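Local atomic coordinates of putative (Helicobacter pylori, PDB entry 4O8S), a protein that probably acts as a nucleotidyltransferase, having the superfamily fold and a relationship to AbiEii toxins of type IV toxin-antitoxin systems. Residues K28-L33 with D131-A136; H51-L56 with K76-S81; A6-K11 with N66-N71; K177-L182 with T205-G210. One frame throughout, in Å; residues are numbered along the deposited sequence.

In the fold
The centre of contact 1 lies about 4 Å from the centre of the chain. Joining helix 29-36 to helix 126-139, it ties the nucleotidyltransferase-like part, built on the mixed sheet, to the mainly helical C-terminal part. Contacts 2 and 3 belong to the sheet side; their centres are about 24 Å apart, and they use consecutive strands, 77-78 and 68-75, of one sheet. Along the chain contact 2 falls between the two segments of contact 1, while contact 3 alternates with contacts 1 and 2. Contact 4 comes last and joins helices 179-192 and 202-231; its centre is about 38 Å from that of contact 3, on the opposite side of the chain's centre.

Contact 1: residues K28-L33 with D131-A136; sequences KGETAL and DNKLCA
The glycine turn at the start of helix 29-36 brings E30 against K133 of helix 126-139. This turn, followed in sequence by strand 46-50 with D47 and D49, resembles the glycine and acidic-strand pattern of the nucleotidyltransferase superfamily. E30 and K133 form a salt bridge, with K133 NZ 2.9 Å from E30 OE2. The two side chains cross at about a right angle, and the ammonium group reaches the oxygen on its anti side, 34° out of the carboxylate plane. E30 extends beyond CG, whereas the K133 chain folds at its second torsion (chi2 -80°), which turns the otherwise straight end toward helix 29-36. K133 NZ also lies 3.6 Å from E30 CG. One residue earlier in each partner, a water is shared between backbone and side chain: it accepts from G29 N at 3.1 Å and from N132 ND2 at 2.9 Å. The positive phi of G29 (59°) belongs to the turn that leads into the helix.

E30 OE1 is paired with R41, and K133 NZ also makes salt bridges to D152 and D149, D152 being its strongest polar partner. K133, a buried residue, thus gathers three carboxylates around one ammonium, which would offset the cost of burying the charge. With R41 on the other oxygen of E30, a charged network fixes the glycine turn against the C-terminal helices.

Contact 2: residues H51-L56 with K76-S81; sequences HKKINL and KKDTDS
At the carboxylate of D78, K53 NZ meets OD1 on the syn side, 27° out of the carboxylate plane, in a salt bridge 2.9 Å from NZ to OD1. The other flat group, the H51 ring, has K52 CG 3.9 Å above one face, offset toward the rim. K53 and D78 come from opposite directions. Bends at the second and fourth torsions (chi2 68°, chi4 -62°) curl the end of K53 into place, and its NZ makes a second, weak bond to T79 O at 3.2 Å. Closest to that carbonyl is K53 CE, 3.1 Å from T79 O. D80 adds another negative charge nearby, without touching. K53 also makes a cation-pi interaction with Y106.

Beyond the salt bridge the chain turns. T79 OG1 accepts from S81 N in an ST turn, 3.3 Å between the two atoms, but its stronger partner is V82 N. K76 and K77 form a classic beta bulge opposite R84. The segment 76-81 lies between strands 68-75 and 82-91. In segment 51-56, the loop after strand 46-50 ends at N55, which N-caps helix 56-63 through G58 N, and L56 packs on Y85 of strand 82-91.

Contact 3: residues A6-K11 with N66-N71; sequences ALNHEK and NGIILN
N8 of helix 4-19 points toward the start of strand 68-75, and the end of the I68 side chain reaches it, while K11, one helical turn further on, extends past them to the loop at N66. The apolar touch is made by the tip of I68: CD1 lies 3.9 Å from N8 CB and 3.8 Å from N8 O. The I68 CG1 branch stands beside its own backbone N (chi1 -55°), and this brings the terminal methyl to the helix. The amide of N8 is used elsewhere, its ND2 donating to D93.

K11 approaches differently, with an extended chain whose CG is anti to the backbone N (chi1 174°). At its end NZ donates to N66 O; the modelled 2.5 Å between NZ and that oxygen is very short, so its exact value is doubtful. NZ also passes G67 CA at 4.3 Å. G67 has phi 99°, and its lack of a side chain lets the chain turn beside the ammonium.

I68 also packs on Y89 and T91 of strand 82-91, and the backbones of G67 and I69 pair with K92 and A90. The result is an alpha/beta packing in which the N-terminal helix lies against the end of the antiparallel pair 68-75/82-91 remote from its connecting turn, in the nucleotidyltransferase-like sheet.

Contact 4: residues K177-L182 with T205-G210; sequences KDPDKL and TALELG
P179, at the start of helix 179-192, meets A206 of helix 202-231. Two residues earlier, K177, whose CB points away from helix 202-231, pairs its NZ with D174 in a salt bridge. D178 follows as the N-cap: its OD1 accepts from K181 N at 3.1 Å, with the donor 60° above the carboxylate plane and an N-H...O angle of 152°.

P179 has the largest buried area of the contact, with A206 close behind. Its CA comes 5.1 Å from the CA of A206, and its CB points toward helix 202-231. P179 CB is 3.9 Å from L207 CD2, and the two side chains cross at about a right angle. The same CB is 4.3 Å from A206 CB, while P179 O meets that methyl at 3.8 Å. G210, one turn along from A206, presents only backbone beside the proline ring. L182 comes next, touching A206 CB with its own CB at 4.2 Å; with CG turned anti to the carbonyl carbon (chi1 -69°), CD1 reaches the same methyl. L182 also packs on F175 of helix 166-176, as does L209, which joins the three helices at this point.

No hydrogen bond crosses the contact. The small residues A206 and G210 are consistent with the close approach at P179-A206. Cohesion is hydrophobic: P179 and L182 carbons meet the A206 methyl, and L207 CD2 meets P179 CB, while D178 caps its own helix and K177 pairs with D174 of helix 166-176.

Contact 1: residues K28-L33 with D131-A136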
loop_
_atom_site.group_PDB
_atom_site.type_symbol
_atom_site.label_atom_id
_atom_site.label_comp_id
_atom_site.label_asym_id
_atom_site.label_seq_id
_atom_site.Cartn_x
_atom_site.Cartn_y
_atom_site.Cartn_z
ATOM N N LYS A 28 -3.454 5.166 -1.923
ATOM C CA LYS A 28 -2.321 4.986 -1.044
ATOM C C LYS A 28 -2.183 3.520 -0.658
ATOM O O LYS A 28 -2.827 2.648 -1.239
ATOM C CB LYS A 28 -2.472 5.842 0.219
ATOM C CG LYS A 28 -3.750 5.518 0.998
ATOM C CD LYS A 28 -3.845 6.342 2.289
ATOM C CE LYS A 28 -5.168 6.019 3.015
ATOM N NZ LYS A 28 -5.293 6.796 4.277
ATOM N N GLY A 29 -1.312 3.270 0.308
ATOM C CA GLY A 29 -1.126 1.953 0.874
ATOM C C GLY A 29 -0.721 0.862 -0.085
ATOM O O GLY A 29 -0.004 1.094 -1.087
ATOM N N GLU A 30 -1.205 -0.339 0.209
ATOM C CA GLU A 30 -0.705 -1.541 -0.438
ATOM C C GLU A 30 -1.019 -1.607 -1.908
ATOM O O GLU A 30 -0.175 -1.998 -2.723
ATOM C CB GLU A 30 -1.238 -2.769 0.304
ATOM C CG GLU A 30 -0.608 -2.819 1.686
ATOM C CD GLU A 30 -1.309 -3.757 2.645
ATOM O OE1 GLU A 30 -2.117 -4.607 2.191
ATOM O OE2 GLU A 30 -1.021 -3.649 3.860
ATOM N N THR A 31 -2.233 -1.231 -2.268
ATOM C CA THR A 31 -2.617 -1.339 -3.663
ATOM C C THR A 31 -1.990 -0.210 -4.486
ATOM O O THR A 31 -1.866 -0.331 -5.705
ATOM C CB THR A 31 -4.150 -1.485 -3.809
ATOM O OG1 THR A 31 -4.560 -2.676 -3.094
ATOM C CG2 THR A 31 -4.586 -1.609 -5.285
ATOM N N ALA A 32 -1.546 0.859 -3.825
ATOM C CA ALA A 32 -0.755 1.886 -4.525
ATOM C C ALA A 32 0.587 1.282 -4.922
ATOM O O ALA A 32 1.046 1.424 -6.063
ATOM C CB ALA A 32 -0.530 3.090 -3.638
ATOM N N LEU A 33 1.201 0.565 -3.991
ATOM C CA LEU A 33 2.435 -0.161 -4.311
ATOM C C LEU A 33 2.235 -1.159 -5.463
ATOM O O LEU A 33 3.078 -1.261 -6.373
ATOM C CB LEU A 33 2.973 -0.866 -3.074
ATOM C CG LEU A 33 3.487 0.056 -1.969
ATOM C CD1 LEU A 33 3.886 -0.765 -0.754
ATOM C CD2 LEU A 33 4.681 0.891 -2.457
ATOM N N ASP A 131 6.272 5.906 5.349
ATOM C CA ASP A 131 5.930 6.551 6.624
ATOM C C ASP A 131 4.687 5.893 7.237
ATOM O O ASP A 131 4.681 5.517 8.417
ATOM C CB ASP A 131 5.708 8.047 6.368
ATOM C CG ASP A 131 5.536 8.868 7.647
ATOM O OD1 ASP A 131 6.070 8.491 8.717
ATOM O OD2 ASP A 131 4.867 9.922 7.563
ATOM N N ASN A 132 3.649 5.717 6.425
ATOM C CA ASN A 132 2.438 5.064 6.898
ATOM C C ASN A 132 2.616 3.584 7.227
ATOM O O ASN A 132 1.936 3.061 8.106
ATOM C CB ASN A 132 1.304 5.243 5.894
ATOM C CG ASN A 132 0.872 6.696 5.767
ATOM O OD1 ASN A 132 1.226 7.528 6.602
ATOM N ND2 ASN A 132 0.107 7.005 4.721
ATOM N N LYS A 133 3.510 2.894 6.521
ATOM C CA LYS A 133 3.769 1.488 6.840
ATOM C C LYS A 133 4.457 1.372 8.199
ATOM O O LYS A 133 4.114 0.518 9.014
ATOM C CB LYS A 133 4.632 0.828 5.755
ATOM C CG LYS A 133 3.840 0.240 4.606
ATOM C CD LYS A 133 3.277 -1.115 5.006
ATOM C CE LYS A 133 2.290 -1.620 3.971
ATOM N NZ LYS A 133 1.817 -3.006 4.308
ATOM N N LEU A 134 5.418 2.242 8.451
ATOM C CA LEU A 134 6.145 2.203 9.715
ATOM C C LEU A 134 5.237 2.547 10.897
ATOM O O LEU A 134 5.337 1.919 11.953
ATOM C CB LEU A 134 7.357 3.127 9.669
ATOM C CG LEU A 134 8.488 2.576 8.788
ATOM C CD1 LEU A 134 9.523 3.645 8.487
ATOM C CD2 LEU A 134 9.135 1.377 9.460
ATOM N N CYS A 135 4.348 3.524 10.710
ATOM C CA CYS A 135 3.373 3.867 11.743
ATOM C C CYS A 135 2.516 2.657 12.079
ATOM O O CYS A 135 2.347 2.306 13.246
ATOM C CB CYS A 135 2.477 5.018 11.282
ATOM S SG CYS A 135 3.310 6.605 11.261
ATOM N N ALA A 136 2.006 1.997 11.046
ATOM C CA ALA A 136 1.071 0.898 11.231
ATOM C C ALA A 136 1.692 -0.341 11.857
ATOM O O ALA A 136 1.012 -1.091 12.548
ATOM C CB ALA A 136 0.399 0.526 9.898
HETATM O O HOH W 1 -0.039 5.004 2.582
#

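Contact 2: residues H51-L56 with K76-S81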
loop_
_atom_site.group_PDB
_atom_site.type_symbol
_atom_site.label_atom_id
_atom_site.label_comp_id
_atom_site.label_asym_id
_atom_site.label_seq_id
_atom_site.Cartn_x
_atom_site.Cartn_y
_atom_site.Cartn_z
ATOM N N HIS A 51 -9.313 15.285 0.040
ATOM C CA HIS A 51 -9.557 16.447 0.900
ATOM C C HIS A 51 -11.030 16.879 0.940
ATOM O O HIS A 51 -11.427 17.650 1.822
ATOM C CB HIS A 51 -8.675 17.631 0.501
ATOM C CG HIS A 51 -9.138 18.330 -0.736
ATOM N ND1 HIS A 51 -8.752 17.942 -2.001
ATOM C CD2 HIS A 51 -9.970 19.387 -0.904
ATOM C CE1 HIS A 51 -9.317 18.737 -2.895
ATOM N NE2 HIS A 51 -10.064 19.619 -2.255
ATOM N N LYS A 52 -11.838 16.398 -0.004
ATOM C CA LYS A 52 -13.276 16.674 0.042
ATOM C C LYS A 52 -14.119 15.522 -0.502
ATOM O O LYS A 52 -13.601 14.590 -1.136
ATOM C CB LYS A 52 -13.608 17.951 -0.734
ATOM C CG LYS A 52 -13.577 17.763 -2.252
ATOM C CD LYS A 52 -13.614 19.110 -2.973
ATOM C CE LYS A 52 -13.352 18.936 -4.467
ATOM N NZ LYS A 52 -13.071 20.233 -5.165
ATOM N N LYS A 53 -15.423 15.602 -0.255
ATOM C CA LYS A 53 -16.374 14.604 -0.742
ATOM C C LYS A 53 -16.522 14.630 -2.260
ATOM O O LYS A 53 -16.372 15.682 -2.885
ATOM C CB LYS A 53 -17.749 14.833 -0.102
ATOM C CG LYS A 53 -18.142 13.783 0.930
ATOM C CD LYS A 53 -17.265 13.870 2.172
ATOM C CE LYS A 53 -17.599 12.750 3.161
ATOM N NZ LYS A 53 -19.002 12.812 3.656
ATOM N N ILE A 54 -16.823 13.468 -2.842
ATOM C CA ILE A 54 -17.079 13.342 -4.278
ATOM C C ILE A 54 -18.270 12.400 -4.527
ATOM O O ILE A 54 -18.835 11.836 -3.577
ATOM C CB ILE A 54 -15.847 12.792 -5.037
ATOM C CG1 ILE A 54 -15.604 11.328 -4.672
ATOM C CG2 ILE A 54 -14.607 13.639 -4.762
ATOM C CD1 ILE A 54 -15.339 10.421 -5.870
ATOM N N ASN A 55 -18.653 12.223 -5.793
ATOM C CA ASN A 55 -19.716 11.278 -6.118
ATOM C C ASN A 55 -19.120 9.884 -6.313
ATOM O O ASN A 55 -19.047 9.372 -7.435
ATOM C CB ASN A 55 -20.519 11.730 -7.356
ATOM C CG ASN A 55 -21.787 10.885 -7.596
ATOM O OD1 ASN A 55 -22.105 9.961 -6.829
ATOM N ND2 ASN A 55 -22.518 11.214 -8.664
ATOM N N LEU A 56 -18.711 9.277 -5.202
ATOM C CA LEU A 56 -18.051 7.983 -5.213
ATOM C C LEU A 56 -18.909 6.918 -5.882
ATOM O O LEU A 56 -18.443 6.202 -6.774
ATOM C CB LEU A 56 -17.706 7.567 -3.777
ATOM C CG LEU A 56 -16.797 6.349 -3.610
ATOM C CD1 LEU A 56 -17.586 5.052 -3.572
ATOM C CD2 LEU A 56 -15.723 6.313 -4.717
ATOM N N LYS A 76 -20.806 1.185 4.155
ATOM C CA LYS A 76 -20.672 0.823 5.563
ATOM C C LYS A 76 -20.571 2.082 6.376
ATOM O O LYS A 76 -21.084 2.163 7.503
ATOM C CB LYS A 76 -19.430 -0.033 5.812
ATOM C CG LYS A 76 -19.604 -1.494 5.426
ATOM C CD LYS A 76 -18.426 -2.350 5.913
ATOM C CE LYS A 76 -18.339 -2.487 7.421
ATOM N NZ LYS A 76 -19.390 -3.439 7.887
ATOM N N LYS A 77 -19.923 3.077 5.787
ATOM C CA LYS A 77 -19.661 4.303 6.506
ATOM C C LYS A 77 -19.404 5.455 5.535
ATOM O O LYS A 77 -18.599 5.343 4.604
ATOM C CB LYS A 77 -18.463 4.085 7.436
ATOM C CG LYS A 77 -18.250 5.173 8.466
ATOM C CD LYS A 77 -17.573 4.602 9.714
ATOM C CE LYS A 77 -17.695 5.555 10.895
ATOM N NZ LYS A 77 -16.970 5.051 12.101
ATOM N N ASP A 78 -20.111 6.555 5.738
ATOM C CA ASP A 78 -19.836 7.783 5.018
ATOM C C ASP A 78 -20.020 8.914 6.022
ATOM O O ASP A 78 -21.153 9.334 6.312
ATOM C CB ASP A 78 -20.771 7.929 3.815
ATOM C CG ASP A 78 -20.699 9.308 3.173
ATOM O OD1 ASP A 78 -19.631 9.963 3.266
ATOM O OD2 ASP A 78 -21.714 9.739 2.563
ATOM N N THR A 79 -18.902 9.370 6.580
ATOM C CA THR A 79 -18.891 10.444 7.576
ATOM C C THR A 79 -17.944 11.548 7.150
ATOM O O THR A 79 -17.393 11.512 6.043
ATOM C CB THR A 79 -18.388 9.946 8.931
ATOM O OG1 THR A 79 -17.027 9.528 8.792
ATOM C CG2 THR A 79 -19.232 8.784 9.442
ATOM N N ASP A 80 -17.733 12.511 8.040
ATOM C CA ASP A 80 -16.853 13.636 7.753
ATOM C C ASP A 80 -15.413 13.193 7.569
ATOM O O ASP A 80 -14.634 13.856 6.883
ATOM C CB ASP A 80 -16.880 14.647 8.909
ATOM C CG ASP A 80 -18.033 15.620 8.804
ATOM O OD1 ASP A 80 -18.606 15.733 7.695
ATOM O OD2 ASP A 80 -18.359 16.276 9.825
ATOM N N SER A 81 -15.056 12.088 8.209
ATOM C CA SER A 81 -13.659 11.696 8.291
ATOM C C SER A 81 -13.355 10.388 7.547
ATOM O O SER A 81 -12.202 10.132 7.192
ATOM C CB SER A 81 -13.244 11.579 9.756
ATOM O OG SER A 81 -13.832 10.429 10.341
#

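Contact 3: residues A6-K11 with N66-N71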
loop_
_atom_site.group_PDB
_atom_site.type_symbol
_atom_site.label_atom_id
_atom_site.label_comp_id
_atom_site.label_asym_id
_atom_site.label_seq_id
_atom_site.Cartn_x
_atom_site.Cartn_y
_atom_site.Cartn_z
ATOM N N ALA A 6 -8.360 -13.318 -9.637
ATOM C CA ALA A 6 -7.496 -12.182 -9.335
ATOM C C ALA A 6 -7.428 -11.210 -10.518
ATOM O O ALA A 6 -7.447 -9.982 -10.326
ATOM C CB ALA A 6 -6.098 -12.663 -8.949
ATOM N N LEU A 7 -7.352 -11.755 -11.735
ATOM C CA LEU A 7 -7.266 -10.933 -12.947
ATOM C C LEU A 7 -8.481 -10.026 -13.126
ATOM O O LEU A 7 -8.351 -8.860 -13.505
ATOM C CB LEU A 7 -7.114 -11.809 -14.199
ATOM C CG LEU A 7 -5.778 -12.503 -14.499
ATOM C CD1 LEU A 7 -5.824 -13.140 -15.891
ATOM C CD2 LEU A 7 -4.601 -11.535 -14.391
ATOM N N ASN A 8 -9.673 -10.560 -12.891
ATOM C CA ASN A 8 -10.859 -9.725 -13.008
ATOM C C ASN A 8 -10.907 -8.688 -11.888
ATOM O O ASN A 8 -11.311 -7.546 -12.111
ATOM C CB ASN A 8 -12.120 -10.581 -13.062
ATOM C CG ASN A 8 -12.307 -11.223 -14.423
ATOM O OD1 ASN A 8 -12.128 -10.566 -15.451
ATOM N ND2 ASN A 8 -12.627 -12.511 -14.441
ATOM N N HIS A 9 -10.454 -9.080 -10.700
ATOM C CA HIS A 9 -10.352 -8.157 -9.575
ATOM C C HIS A 9 -9.426 -6.979 -9.905
ATOM O O HIS A 9 -9.787 -5.812 -9.705
ATOM C CB HIS A 9 -9.846 -8.891 -8.336
ATOM C CG HIS A 9 -10.025 -8.124 -7.060
ATOM N ND1 HIS A 9 -11.267 -7.899 -6.497
ATOM C CD2 HIS A 9 -9.126 -7.551 -6.226
ATOM C CE1 HIS A 9 -11.121 -7.213 -5.378
ATOM N NE2 HIS A 9 -9.832 -6.986 -5.187
ATOM N N GLU A 10 -8.231 -7.279 -10.411
ATOM C CA GLU A 10 -7.293 -6.218 -10.794
ATOM C C GLU A 10 -7.890 -5.302 -11.853
ATOM O O GLU A 10 -7.710 -4.082 -11.821
ATOM C CB GLU A 10 -5.970 -6.807 -11.307
ATOM C CG GLU A 10 -4.962 -5.711 -11.711
ATOM C CD GLU A 10 -3.557 -6.219 -12.039
ATOM O OE1 GLU A 10 -3.261 -7.417 -11.820
ATOM O OE2 GLU A 10 -2.737 -5.394 -12.509
ATOM N N LYS A 11 -8.601 -5.892 -12.805
ATOM C CA LYS A 11 -9.210 -5.115 -13.881
ATOM C C LYS A 11 -10.248 -4.130 -13.338
ATOM O O LYS A 11 -10.325 -2.978 -13.784
ATOM C CB LYS A 11 -9.856 -6.063 -14.886
ATOM C CG LYS A 11 -10.644 -5.383 -15.995
ATOM C CD LYS A 11 -11.384 -6.456 -16.801
ATOM C CE LYS A 11 -12.024 -5.910 -18.069
ATOM N NZ LYS A 11 -12.756 -6.990 -18.816
ATOM N N ASN A 66 -16.143 -3.715 -19.034
ATOM C CA ASN A 66 -16.829 -4.841 -19.647
ATOM C C ASN A 66 -16.306 -6.161 -19.091
ATOM O O ASN A 66 -15.110 -6.310 -18.862
ATOM C CB ASN A 66 -16.673 -4.777 -21.165
ATOM C CG ASN A 66 -17.587 -5.751 -21.890
ATOM O OD1 ASN A 66 -17.121 -6.619 -22.631
ATOM N ND2 ASN A 66 -18.894 -5.611 -21.678
ATOM N N GLY A 67 -17.204 -7.110 -18.847
ATOM C CA GLY A 67 -16.797 -8.377 -18.267
ATOM C C GLY A 67 -17.044 -8.456 -16.772
ATOM O O GLY A 67 -16.922 -9.531 -16.175
ATOM N N ILE A 68 -17.382 -7.318 -16.164
ATOM C CA ILE A 68 -17.698 -7.269 -14.733
ATOM C C ILE A 68 -19.150 -6.849 -14.549
ATOM O O ILE A 68 -19.616 -5.919 -15.219
ATOM C CB ILE A 68 -16.803 -6.246 -13.972
ATOM C CG1 ILE A 68 -15.313 -6.539 -14.203
ATOM C CG2 ILE A 68 -17.146 -6.243 -12.475
ATOM C CD1 ILE A 68 -14.830 -7.832 -13.539
ATOM N N ILE A 69 -19.867 -7.527 -13.656
ATOM C CA ILE A 69 -21.229 -7.117 -13.315
ATOM C C ILE A 69 -21.269 -6.512 -11.924
ATOM O O ILE A 69 -20.878 -7.166 -10.954
ATOM C CB ILE A 69 -22.228 -8.292 -13.328
ATOM C CG1 ILE A 69 -22.367 -8.873 -14.737
ATOM C CG2 ILE A 69 -23.598 -7.829 -12.815
ATOM C CD1 ILE A 69 -21.397 -9.998 -15.039
ATOM N N LEU A 70 -21.741 -5.272 -11.828
ATOM C CA LEU A 70 -21.937 -4.635 -10.530
ATOM C C LEU A 70 -23.257 -5.069 -9.915
ATOM O O LEU A 70 -24.337 -4.691 -10.390
ATOM C CB LEU A 70 -21.904 -3.118 -10.664
ATOM C CG LEU A 70 -22.069 -2.328 -9.362
ATOM C CD1 LEU A 70 -21.087 -2.802 -8.282
ATOM C CD2 LEU A 70 -21.899 -0.840 -9.644
ATOM N N ASN A 71 -23.169 -5.873 -8.863
ATOM C CA ASN A 71 -24.359 -6.293 -8.124
ATOM C C ASN A 71 -24.899 -5.212 -7.175
ATOM O O ASN A 71 -26.084 -4.853 -7.231
ATOM C CB ASN A 71 -24.078 -7.592 -7.364
ATOM C CG ASN A 71 -23.932 -8.783 -8.297
ATOM O OD1 ASN A 71 -24.317 -8.710 -9.465
ATOM N ND2 ASN A 71 -23.378 -9.882 -7.790
#

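Contact 4: residues K177-L182 with T205-G210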
loop_
_atom_site.group_PDB
_atom_site.type_symbol
_atom_site.label_atom_id
_atom_site.label_comp_id
_atom_site.label_asym_id
_atom_site.label_seq_id
_atom_site.Cartn_x
_atom_site.Cartn_y
_atom_site.Cartn_z
ATOM N N LYS A 177 15.750 -4.468 13.793
ATOM C CA LYS A 177 17.015 -4.764 14.476
ATOM C C LYS A 177 17.112 -6.202 15.033
ATOM O O LYS A 177 18.216 -6.736 15.209
ATOM C CB LYS A 177 17.220 -3.758 15.608
ATOM C CG LYS A 177 16.091 -3.806 16.611
ATOM C CD LYS A 177 16.185 -2.734 17.665
ATOM C CE LYS A 177 14.905 -2.732 18.500
ATOM N NZ LYS A 177 14.889 -1.625 19.502
ATOM N N ASP A 178 15.957 -6.810 15.306
ATOM C CA ASP A 178 15.874 -8.133 15.931
ATOM C C ASP A 178 15.135 -9.084 14.996
ATOM O O ASP A 178 13.943 -9.335 15.184
ATOM C CB ASP A 178 15.125 -8.029 17.269
ATOM C CG ASP A 178 15.234 -9.301 18.127
ATOM O OD1 ASP A 178 15.354 -10.425 17.580
ATOM O OD2 ASP A 178 15.180 -9.165 19.371
ATOM N N PRO A 179 15.839 -9.612 13.979
ATOM C CA PRO A 179 15.191 -10.453 12.966
ATOM C C PRO A 179 14.491 -11.670 13.551
ATOM O O PRO A 179 13.505 -12.124 12.966
ATOM C CB PRO A 179 16.363 -10.875 12.067
ATOM C CG PRO A 179 17.328 -9.727 12.171
ATOM C CD PRO A 179 17.244 -9.320 13.628
ATOM N N ASP A 180 14.977 -12.190 14.677
ATOM C CA ASP A 180 14.324 -13.326 15.328
ATOM C C ASP A 180 12.951 -12.947 15.871
ATOM O O ASP A 180 12.003 -13.729 15.789
ATOM C CB ASP A 180 15.199 -13.883 16.457
ATOM C CG ASP A 180 16.262 -14.849 15.954
ATOM O OD1 ASP A 180 16.616 -14.781 14.751
ATOM O OD2 ASP A 180 16.744 -15.675 16.766
ATOM N N LYS A 181 12.852 -11.745 16.430
ATOM C CA LYS A 181 11.585 -11.229 16.943
ATOM C C LYS A 181 10.563 -11.085 15.813
ATOM O O LYS A 181 9.378 -11.407 15.978
ATOM C CB LYS A 181 11.806 -9.876 17.630
ATOM C CG LYS A 181 10.559 -9.252 18.246
ATOM C CD LYS A 181 10.827 -7.801 18.664
ATOM C CE LYS A 181 9.563 -7.121 19.179
ATOM N NZ LYS A 181 8.420 -7.307 18.240
ATOM N N LEU A 182 11.029 -10.607 14.662
ATOM C CA LEU A 182 10.161 -10.460 13.496
ATOM C C LEU A 182 9.607 -11.818 13.070
ATOM O O LEU A 182 8.423 -11.949 12.763
ATOM C CB LEU A 182 10.930 -9.834 12.332
ATOM C CG LEU A 182 11.365 -8.373 12.442
ATOM C CD1 LEU A 182 12.207 -7.996 11.230
ATOM C CD2 LEU A 182 10.157 -7.448 12.577
ATOM N N THR A 205 13.628 -12.883 4.485
ATOM C CA THR A 205 13.126 -11.509 4.417
ATOM C C THR A 205 13.499 -10.723 5.674
ATOM O O THR A 205 13.961 -9.583 5.592
ATOM C CB THR A 205 11.593 -11.476 4.233
ATOM O OG1 THR A 205 11.252 -12.009 2.945
ATOM C CG2 THR A 205 11.062 -10.031 4.355
ATOM N N ALA A 206 13.314 -11.341 6.835
ATOM C CA ALA A 206 13.594 -10.674 8.101
ATOM C C ALA A 206 15.077 -10.324 8.227
ATOM O O ALA A 206 15.434 -9.201 8.612
ATOM C CB ALA A 206 13.161 -11.554 9.253
ATOM N N LEU A 207 15.938 -11.291 7.911
ATOM C CA LEU A 207 17.382 -11.081 7.965
ATOM C C LEU A 207 17.801 -10.014 6.983
ATOM O O LEU A 207 18.524 -9.086 7.339
ATOM C CB LEU A 207 18.136 -12.376 7.628
ATOM C CG LEU A 207 18.179 -13.406 8.756
ATOM C CD1 LEU A 207 18.772 -14.734 8.276
ATOM C CD2 LEU A 207 18.982 -12.841 9.923
ATOM N N GLU A 208 17.342 -10.154 5.746
ATOM C CA GLU A 208 17.733 -9.232 4.697
ATOM C C GLU A 208 17.299 -7.789 4.987
ATOM O O GLU A 208 18.067 -6.845 4.731
ATOM C CB GLU A 208 17.216 -9.703 3.333
ATOM C CG GLU A 208 17.748 -8.835 2.203
ATOM C CD GLU A 208 17.399 -9.357 0.826
ATOM O OE1 GLU A 208 16.397 -10.097 0.704
ATOM O OE2 GLU A 208 18.134 -9.013 -0.135
ATOM N N LEU A 209 16.088 -7.612 5.526
ATOM C CA LEU A 209 15.610 -6.263 5.856
ATOM C C LEU A 209 16.434 -5.599 6.956
ATOM O O LEU A 209 16.790 -4.422 6.836
ATOM C CB LEU A 209 14.121 -6.245 6.247
ATOM C CG LEU A 209 13.662 -4.853 6.728
ATOM C CD1 LEU A 209 13.847 -3.811 5.619
ATOM C CD2 LEU A 209 12.221 -4.853 7.263
ATOM N N GLY A 210 16.718 -6.333 8.030
ATOM C CA GLY A 210 17.512 -5.786 9.121
ATOM C C GLY A 210 18.848 -5.245 8.639
ATOM O O GLY A 210 19.283 -4.140 9.019
#